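Local coordinates for uncharacterized protein (Neisseria gonorrhoeae, PDB 5V77) that is of unknown function and belongs to the NGO_1070-like family, folding as a curled, all-antiparallel beta sheet that pairs with a second copy of itself, at residues Y20-S25 and S71-F76; I91-D94 and I98-I101. All coordinates share one frame; numbering follows the deposited sequence.

Contact 1: residues Y20-S25 and S71-F76; sequences YEIIFS and SLFPLF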
ATOM      1  N   TYR A  20     -12.136  -3.909   2.724  1.00 23.32           N
ATOM      2  CA  TYR A  20     -11.673  -5.290   2.730  1.00 27.49           C
ATOM      3  C   TYR A  20     -10.500  -5.552   1.799  1.00 27.22           C
ATOM      4  O   TYR A  20      -9.956  -6.661   1.831  1.00 26.09           O
ATOM      5  CB  TYR A  20     -12.819  -6.269   2.400  1.00 27.21           C
ATOM      6  CG  TYR A  20     -13.350  -6.229   0.976  1.00 25.50           C
ATOM      7  CD1 TYR A  20     -14.436  -5.426   0.636  1.00 28.09           C
ATOM      8  CD2 TYR A  20     -12.781  -7.018  -0.023  1.00 29.81           C
ATOM      9  CE1 TYR A  20     -14.926  -5.393  -0.683  1.00 25.08           C
ATOM     10  CE2 TYR A  20     -13.256  -6.997  -1.330  1.00 27.53           C
ATOM     11  CZ  TYR A  20     -14.333  -6.177  -1.652  1.00 34.12           C
ATOM     12  OH  TYR A  20     -14.816  -6.159  -2.947  1.00 29.65           O
ATOM     13  N   GLU A  21     -10.081  -4.585   0.988  1.00 27.39           N
ATOM     14  CA  GLU A  21      -8.889  -4.812   0.181  1.00 28.31           C
ATOM     15  C   GLU A  21      -8.359  -3.499  -0.369  1.00 25.35           C
ATOM     16  O   GLU A  21      -9.088  -2.518  -0.536  1.00 21.47           O
ATOM     17  CB  GLU A  21      -9.161  -5.781  -0.970  1.00 25.38           C
ATOM     18  CG  GLU A  21     -10.131  -5.228  -1.962  1.00 25.81           C
ATOM     19  CD  GLU A  21     -10.365  -6.159  -3.116  1.00 37.44           C
ATOM     20  OE1 GLU A  21     -10.026  -7.348  -3.003  1.00 33.42           O
ATOM     21  OE2 GLU A  21     -10.897  -5.701  -4.144  1.00 37.82           O
ATOM     22  N   ILE A  22      -7.072  -3.526  -0.693  1.00 21.12           N
ATOM     23  CA  ILE A  22      -6.342  -2.400  -1.270  1.00 22.24           C
ATOM     24  C   ILE A  22      -5.511  -2.989  -2.393  1.00 22.71           C
ATOM     25  O   ILE A  22      -4.660  -3.843  -2.139  1.00 25.41           O
ATOM     26  CB  ILE A  22      -5.433  -1.707  -0.239  1.00 24.91           C
ATOM     27  CG1 ILE A  22      -6.259  -1.149   0.935  1.00 24.64           C
ATOM     28  CG2 ILE A  22      -4.630  -0.602  -0.909  1.00 24.13           C
ATOM     29  CD1 ILE A  22      -5.388  -0.639   2.072  1.00 27.94           C
ATOM     30  N   ILE A  23      -5.787  -2.594  -3.631  1.00 18.15           N
ATOM     31  CA  ILE A  23      -5.298  -3.328  -4.800  1.00 19.81           C
ATOM     32  C   ILE A  23      -4.581  -2.377  -5.745  1.00 24.79           C
ATOM     33  O   ILE A  23      -5.162  -1.379  -6.174  1.00 18.67           O
ATOM     34  CB  ILE A  23      -6.459  -4.017  -5.536  1.00 22.86           C
ATOM     35  CG1 ILE A  23      -7.162  -4.995  -4.581  1.00 26.37           C
ATOM     36  CG2 ILE A  23      -5.974  -4.678  -6.813  1.00 26.27           C
ATOM     37  CD1 ILE A  23      -6.287  -6.168  -4.162  1.00 31.00           C
ATOM     38  N   PHE A  24      -3.353  -2.726  -6.135  1.00 22.47           N
ATOM     39  CA  PHE A  24      -2.669  -1.992  -7.198  1.00 21.16           C
ATOM     40  C   PHE A  24      -3.184  -2.431  -8.568  1.00 28.11           C
ATOM     41  O   PHE A  24      -3.373  -3.627  -8.809  1.00 24.44           O
ATOM     42  CB  PHE A  24      -1.155  -2.259  -7.135  1.00 22.91           C
ATOM     43  CG  PHE A  24      -0.428  -1.459  -6.092  1.00 22.12           C
ATOM     44  CD1 PHE A  24      -0.006  -0.164  -6.369  1.00 26.54           C
ATOM     45  CD2 PHE A  24      -0.134  -2.007  -4.854  1.00 22.38           C
ATOM     46  CE1 PHE A  24       0.676   0.578  -5.414  1.00 24.64           C
ATOM     47  CE2 PHE A  24       0.543  -1.265  -3.892  1.00 31.58           C
ATOM     48  CZ  PHE A  24       0.955   0.029  -4.184  1.00 23.89           C
ATOM     49  N   SER A  25      -3.342  -1.474  -9.493  1.00 21.24           N
ATOM     50  CA  SER A  25      -3.671  -1.772 -10.890  1.00 24.78           C
ATOM     51  C   SER A  25      -3.001  -0.754 -11.804  1.00 24.18           C
ATOM     52  O   SER A  25      -2.294   0.147 -11.354  1.00 21.83           O
ATOM     53  CB  SER A  25      -5.189  -1.801 -11.155  1.00 33.99           C
ATOM     54  OG  SER A  25      -5.794  -0.521 -11.023  1.00 31.08           O
ATOM     55  N   SER A  71      -7.038  -8.275  12.986  1.00 49.13           N
ATOM     56  CA  SER A  71      -6.380  -8.084  11.702  1.00 46.52           C
ATOM     57  C   SER A  71      -6.843  -6.773  11.085  1.00 46.91           C
ATOM     58  O   SER A  71      -7.841  -6.180  11.501  1.00 43.39           O
ATOM     59  CB  SER A  71      -6.652  -9.257  10.761  1.00 45.89           C
ATOM     60  OG  SER A  71      -8.004  -9.265  10.354  1.00 44.38           O
ATOM     61  N   LEU A  72      -6.086  -6.328  10.084  1.00 41.56           N
ATOM     62  CA  LEU A  72      -6.377  -5.049   9.446  1.00 39.02           C
ATOM     63  C   LEU A  72      -7.736  -5.076   8.758  1.00 37.04           C
ATOM     64  O   LEU A  72      -8.581  -4.210   9.000  1.00 42.22           O
ATOM     65  CB  LEU A  72      -5.268  -4.710   8.458  1.00 40.55           C
ATOM     66  CG  LEU A  72      -5.470  -3.494   7.554  1.00 41.21           C
ATOM     67  CD1 LEU A  72      -5.567  -2.229   8.391  1.00 40.62           C
ATOM     68  CD2 LEU A  72      -4.317  -3.409   6.535  1.00 39.26           C
ATOM     69  N   PHE A  73      -7.965  -6.065   7.896  1.00 40.73           N
ATOM     70  CA  PHE A  73      -9.207  -6.267   7.158  1.00 35.58           C
ATOM     71  C   PHE A  73     -10.076  -7.304   7.858  1.00 36.50           C
ATOM     72  O   PHE A  73      -9.559  -8.308   8.346  1.00 38.65           O
ATOM     73  CB  PHE A  73      -8.935  -6.749   5.733  1.00 34.38           C
ATOM     74  CG  PHE A  73      -8.069  -5.827   4.924  1.00 32.36           C
ATOM     75  CD1 PHE A  73      -8.210  -4.447   5.001  1.00 35.16           C
ATOM     76  CD2 PHE A  73      -7.113  -6.351   4.070  1.00 30.33           C
ATOM     77  CE1 PHE A  73      -7.399  -3.602   4.229  1.00 30.27           C
ATOM     78  CE2 PHE A  73      -6.298  -5.518   3.298  1.00 32.46           C
ATOM     79  CZ  PHE A  73      -6.428  -4.152   3.384  1.00 33.24           C
ATOM     80  N   PRO A  74     -11.405  -7.113   7.916  1.00 36.21           N
ATOM     81  CA  PRO A  74     -12.140  -5.955   7.387  1.00 35.33           C
ATOM     82  C   PRO A  74     -11.960  -4.757   8.302  1.00 35.05           C
ATOM     83  O   PRO A  74     -11.941  -4.923   9.516  1.00 37.63           O
ATOM     84  CB  PRO A  74     -13.608  -6.422   7.381  1.00 40.97           C
ATOM     85  CG  PRO A  74     -13.575  -7.886   7.709  1.00 54.60           C
ATOM     86  CD  PRO A  74     -12.308  -8.131   8.466  1.00 38.31           C
ATOM     87  N   LEU A  75     -11.814  -3.568   7.742  1.00 33.23           N
ATOM     88  CA  LEU A  75     -11.583  -2.368   8.536  1.00 35.11           C
ATOM     89  C   LEU A  75     -12.849  -1.519   8.512  1.00 35.12           C
ATOM     90  O   LEU A  75     -13.183  -0.931   7.481  1.00 33.79           O
ATOM     91  CB  LEU A  75     -10.381  -1.602   7.985  1.00 32.88           C
ATOM     92  CG  LEU A  75      -9.925  -0.337   8.714  1.00 33.96           C
ATOM     93  CD1 LEU A  75      -9.355  -0.699  10.081  1.00 37.24           C
ATOM     94  CD2 LEU A  75      -8.893   0.419   7.870  1.00 32.44           C
ATOM     95  N   PHE A  76     -13.522  -1.409   9.645  0.50 36.48           N
ATOM     96  CA  PHE A  76     -14.749  -0.628   9.696  0.50 36.90           C
ATOM     97  C   PHE A  76     -14.420   0.858   9.829  0.50 36.99           C
ATOM     98  O   PHE A  76     -13.594   1.251  10.659  0.50 38.56           O
ATOM     99  CB  PHE A  76     -15.622  -1.140  10.838  0.50 40.61           C
ATOM    100  CG  PHE A  76     -15.876  -2.624  10.758  0.50 45.67           C
ATOM    101  CD1 PHE A  76     -15.485  -3.471  11.779  0.50 57.24           C
ATOM    102  CD2 PHE A  76     -16.457  -3.174   9.626  0.50 42.23           C
ATOM    103  CE1 PHE A  76     -15.705  -4.835  11.688  0.50 60.83           C
ATOM    104  CE2 PHE A  76     -16.678  -4.527   9.525  0.50 46.19           C
ATOM    105  CZ  PHE A  76     -16.305  -5.363  10.561  0.50 57.26           C
TER
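Phe73 lays its ring against the backbone of Tyr20 and Glu21 where a loop leads into strand 75-84 of a curled antiparallel beta sheet. Strand 17-25 carries the other side. Tyr20, Phe73 and Ile22 give up most of the surface buried here. Tyr20 takes part through its main chain; its CB points away from the loop, and its ring packs on Ser34 and Thr36 of strand 30-37. Tyr20 O sits over one face of the Phe73 ring, near the rim, 3.6 Å from Phe73 CD2. Glu21 follows over the same face. Glu21 CA lies 4.3 Å from the centroid of the Phe73 ring and 20° off the normal, a CH-pi contact. Leu72 CD2 lies over the opposite face, so the ring is sandwiched between strand backbone and a side chain of its own loop. Phe73 CB points toward strand 17-25, and chi1 of -58° lays the ring along the main chain of Tyr20 and Glu21. A cis peptide bond joins Phe73 to Pro74. Ser71 OG donates a 2.7 Å hydrogen bond to Phe73 O. Phe73 also packs on Gly28 of the second subunit, whose Asn29 OD1 accepts a hydrogen bond from Leu72 N. The side chains of Ile22 and Phe73 cross at about a right angle. Ile22 CD1 lies in the ring plane at its edge, 3.9 Å from Phe73 CZ.

Contact 2: residues I91-D94 and I98-I101; sequences IIID and IIKI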
ATOM      1  N   ILE A  91      -7.291  11.193   0.144  1.00 26.87           N
ATOM      2  CA  ILE A  91      -8.230  10.628   1.106  1.00 27.32           C
ATOM      3  C   ILE A  91      -7.470  10.330   2.388  1.00 26.25           C
ATOM      4  O   ILE A  91      -6.297   9.937   2.353  1.00 27.00           O
ATOM      5  CB  ILE A  91      -8.954   9.366   0.598  1.00 28.72           C
ATOM      6  CG1 ILE A  91      -7.974   8.333   0.038  1.00 26.06           C
ATOM      7  CG2 ILE A  91     -10.025   9.730  -0.427  1.00 27.22           C
ATOM      8  CD1 ILE A  91      -8.633   6.982  -0.170  1.00 32.35           C
ATOM      9  N   ILE A  92      -8.140  10.520   3.517  1.00 30.19           N
ATOM     10  CA  ILE A  92      -7.580  10.187   4.818  1.00 33.33           C
ATOM     11  C   ILE A  92      -8.567   9.297   5.552  1.00 30.55           C
ATOM     12  O   ILE A  92      -9.745   9.645   5.686  1.00 32.70           O
ATOM     13  CB  ILE A  92      -7.253  11.438   5.646  1.00 36.46           C
ATOM     14  CG1 ILE A  92      -6.199  12.270   4.921  1.00 38.19           C
ATOM     15  CG2 ILE A  92      -6.749  11.028   7.032  1.00 34.99           C
ATOM     16  CD1 ILE A  92      -5.794  13.512   5.670  1.00 45.15           C
ATOM     17  N   ILE A  93      -8.091   8.139   5.998  1.00 31.21           N
ATOM     18  CA  ILE A  93      -8.857   7.230   6.841  1.00 30.40           C
ATOM     19  C   ILE A  93      -8.182   7.219   8.201  1.00 33.63           C
ATOM     20  O   ILE A  93      -6.995   6.896   8.297  1.00 34.74           O
ATOM     21  CB  ILE A  93      -8.901   5.815   6.244  1.00 30.85           C
ATOM     22  CG1 ILE A  93      -9.605   5.823   4.877  1.00 31.77           C
ATOM     23  CG2 ILE A  93      -9.552   4.849   7.234  1.00 32.22           C
ATOM     24  CD1 ILE A  93      -9.394   4.547   4.081  1.00 29.15           C
ATOM     25  N   ASP A  94      -8.915   7.578   9.248  1.00 33.25           N
ATOM     26  CA  ASP A  94      -8.328   7.656  10.587  1.00 34.91           C
ATOM     27  C   ASP A  94      -9.229   6.870  11.536  1.00 36.15           C
ATOM     28  O   ASP A  94     -10.238   7.393  12.009  1.00 38.52           O
ATOM     29  CB  ASP A  94      -8.158   9.108  11.020  1.00 46.27           C
ATOM     30  CG  ASP A  94      -7.344   9.256  12.300  1.00 55.34           C
ATOM     31  OD1 ASP A  94      -7.233   8.283  13.078  1.00 51.31           O
ATOM     32  OD2 ASP A  94      -6.820  10.364  12.534  1.00 55.86           O
ATOM     33  N   ILE A  98      -4.220   4.451  10.455  1.00 34.26           N
ATOM     34  CA  ILE A  98      -4.309   5.611   9.572  1.00 31.24           C
ATOM     35  C   ILE A  98      -3.860   5.219   8.171  1.00 29.12           C
ATOM     36  O   ILE A  98      -2.811   4.589   8.001  1.00 28.72           O
ATOM     37  CB  ILE A  98      -3.474   6.790  10.103  1.00 41.22           C
ATOM     38  CG1 ILE A  98      -4.054   7.255  11.443  1.00 45.15           C
ATOM     39  CG2 ILE A  98      -3.440   7.924   9.093  1.00 43.19           C
ATOM     40  CD1 ILE A  98      -3.530   8.585  11.925  1.00 56.41           C
ATOM     41  N   ILE A  99      -4.660   5.593   7.173  1.00 26.77           N
ATOM     42  CA  ILE A  99      -4.338   5.406   5.767  1.00 27.54           C
ATOM     43  C   ILE A  99      -4.487   6.753   5.074  1.00 29.07           C
ATOM     44  O   ILE A  99      -5.534   7.399   5.192  1.00 33.79           O
ATOM     45  CB  ILE A  99      -5.243   4.354   5.095  1.00 27.90           C
ATOM     46  CG1 ILE A  99      -4.990   2.966   5.690  1.00 30.61           C
ATOM     47  CG2 ILE A  99      -4.992   4.332   3.557  1.00 28.01           C
ATOM     48  CD1 ILE A  99      -6.110   1.961   5.422  1.00 31.85           C
ATOM     49  N   LYS A 100      -3.449   7.176   4.351  1.00 23.48           N
ATOM     50  CA  LYS A 100      -3.492   8.414   3.579  1.00 24.59           C
ATOM     51  C   LYS A 100      -3.065   8.088   2.161  1.00 25.18           C
ATOM     52  O   LYS A 100      -2.047   7.418   1.962  1.00 25.51           O
ATOM     53  CB  LYS A 100      -2.556   9.491   4.147  1.00 30.94           C
ATOM     54  CG  LYS A 100      -2.907  10.019   5.532  1.00 37.00           C
ATOM     55  CD  LYS A 100      -2.024  11.226   5.863  1.00 44.60           C
ATOM     56  CE  LYS A 100      -2.293  11.770   7.256  1.00 63.50           C
ATOM     57  NZ  LYS A 100      -1.406  12.927   7.582  1.00 71.34           N
ATOM     58  N   ILE A 101      -3.834   8.540   1.177  1.00 22.56           N
ATOM     59  CA  ILE A 101      -3.469   8.337  -0.223  1.00 25.57           C
ATOM     60  C   ILE A 101      -3.658   9.647  -0.955  1.00 25.00           C
ATOM     61  O   ILE A 101      -4.741  10.236  -0.890  1.00 23.50           O
ATOM     62  CB  ILE A 101      -4.318   7.250  -0.909  1.00 24.00           C
ATOM     63  CG1 ILE A 101      -4.210   5.934  -0.142  1.00 27.74           C
ATOM     64  CG2 ILE A 101      -3.809   7.060  -2.357  1.00 22.73           C
ATOM     65  CD1 ILE A 101      -5.137   4.832  -0.639  1.00 25.80           C
TER
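Ile91 and Ile101 lie side by side across an antiparallel beta hairpin, both side chains pointing the same way. The hairpin joins strand 89-94 to strand 98-103. The short segments run at 178° to each other, almost exactly antiparallel. Ile91, Ile93, Ile99 and Ile101 project from one face, where they are buried. Ile91, Ile93 and Ile101 pack on Leu33 of strand 30-37, and Ile99 and Ile101 on Phe55. Ile91 CG1 stands between its backbone N and carbonyl carbon (chi1 50°), which sets it 3.9 Å from Ile101 CB. Farther out, Ile91 CD1 and Ile101 CD1 are 4.1 Å apart. Ile93 and Ile99 meet at their roots, CB to CB. Ile91 with Ile101 and Ile93 with Ile99 are hydrogen-bonded pairs, each closed by two backbone bonds. The bond from Ile93 N to Ile99 O is 2.8 Å and nearly straight, 177° at the hydrogen.

The other face carries the non-hydrogen-bonded pairs. Ile92 and Lys100 run alongside each other, with CG1 of Ile92 4.0 Å from CG of Lys100. The lysine touches through this CG; beyond it the chain runs extended. Asp94 and Ile98 also point the same way. The carboxylate of Asp94 rests along the CG1-CD1 branch of Ile98: Asp94 OD1 is 3.7 Å from Ile98 CG1, and Asp94 OD2 is 3.8 Å from Ile98 CD1.

Contact 1 closes before contact 2 opens along the chain, so the two are in series. Their centres lie about 12 Å apart. Both belong to the same antiparallel sheet. Strand 75-84, which begins in contact 1, pairs with strand 17-25 and with strand 89-94 of the contact 2 hairpin. It joins the two contacts along one route through the sheet. They also touch: Leu75 CD2 packs 4.0 Å from Ile99 CD1. Phe55 of strand 43-58 meets Ile22 from contact 1 and Ile99 and Ile101 from contact 2, so both share one apolar interior. They differ at the dimer: the second subunit reaches contact 1 but does not touch contact 2.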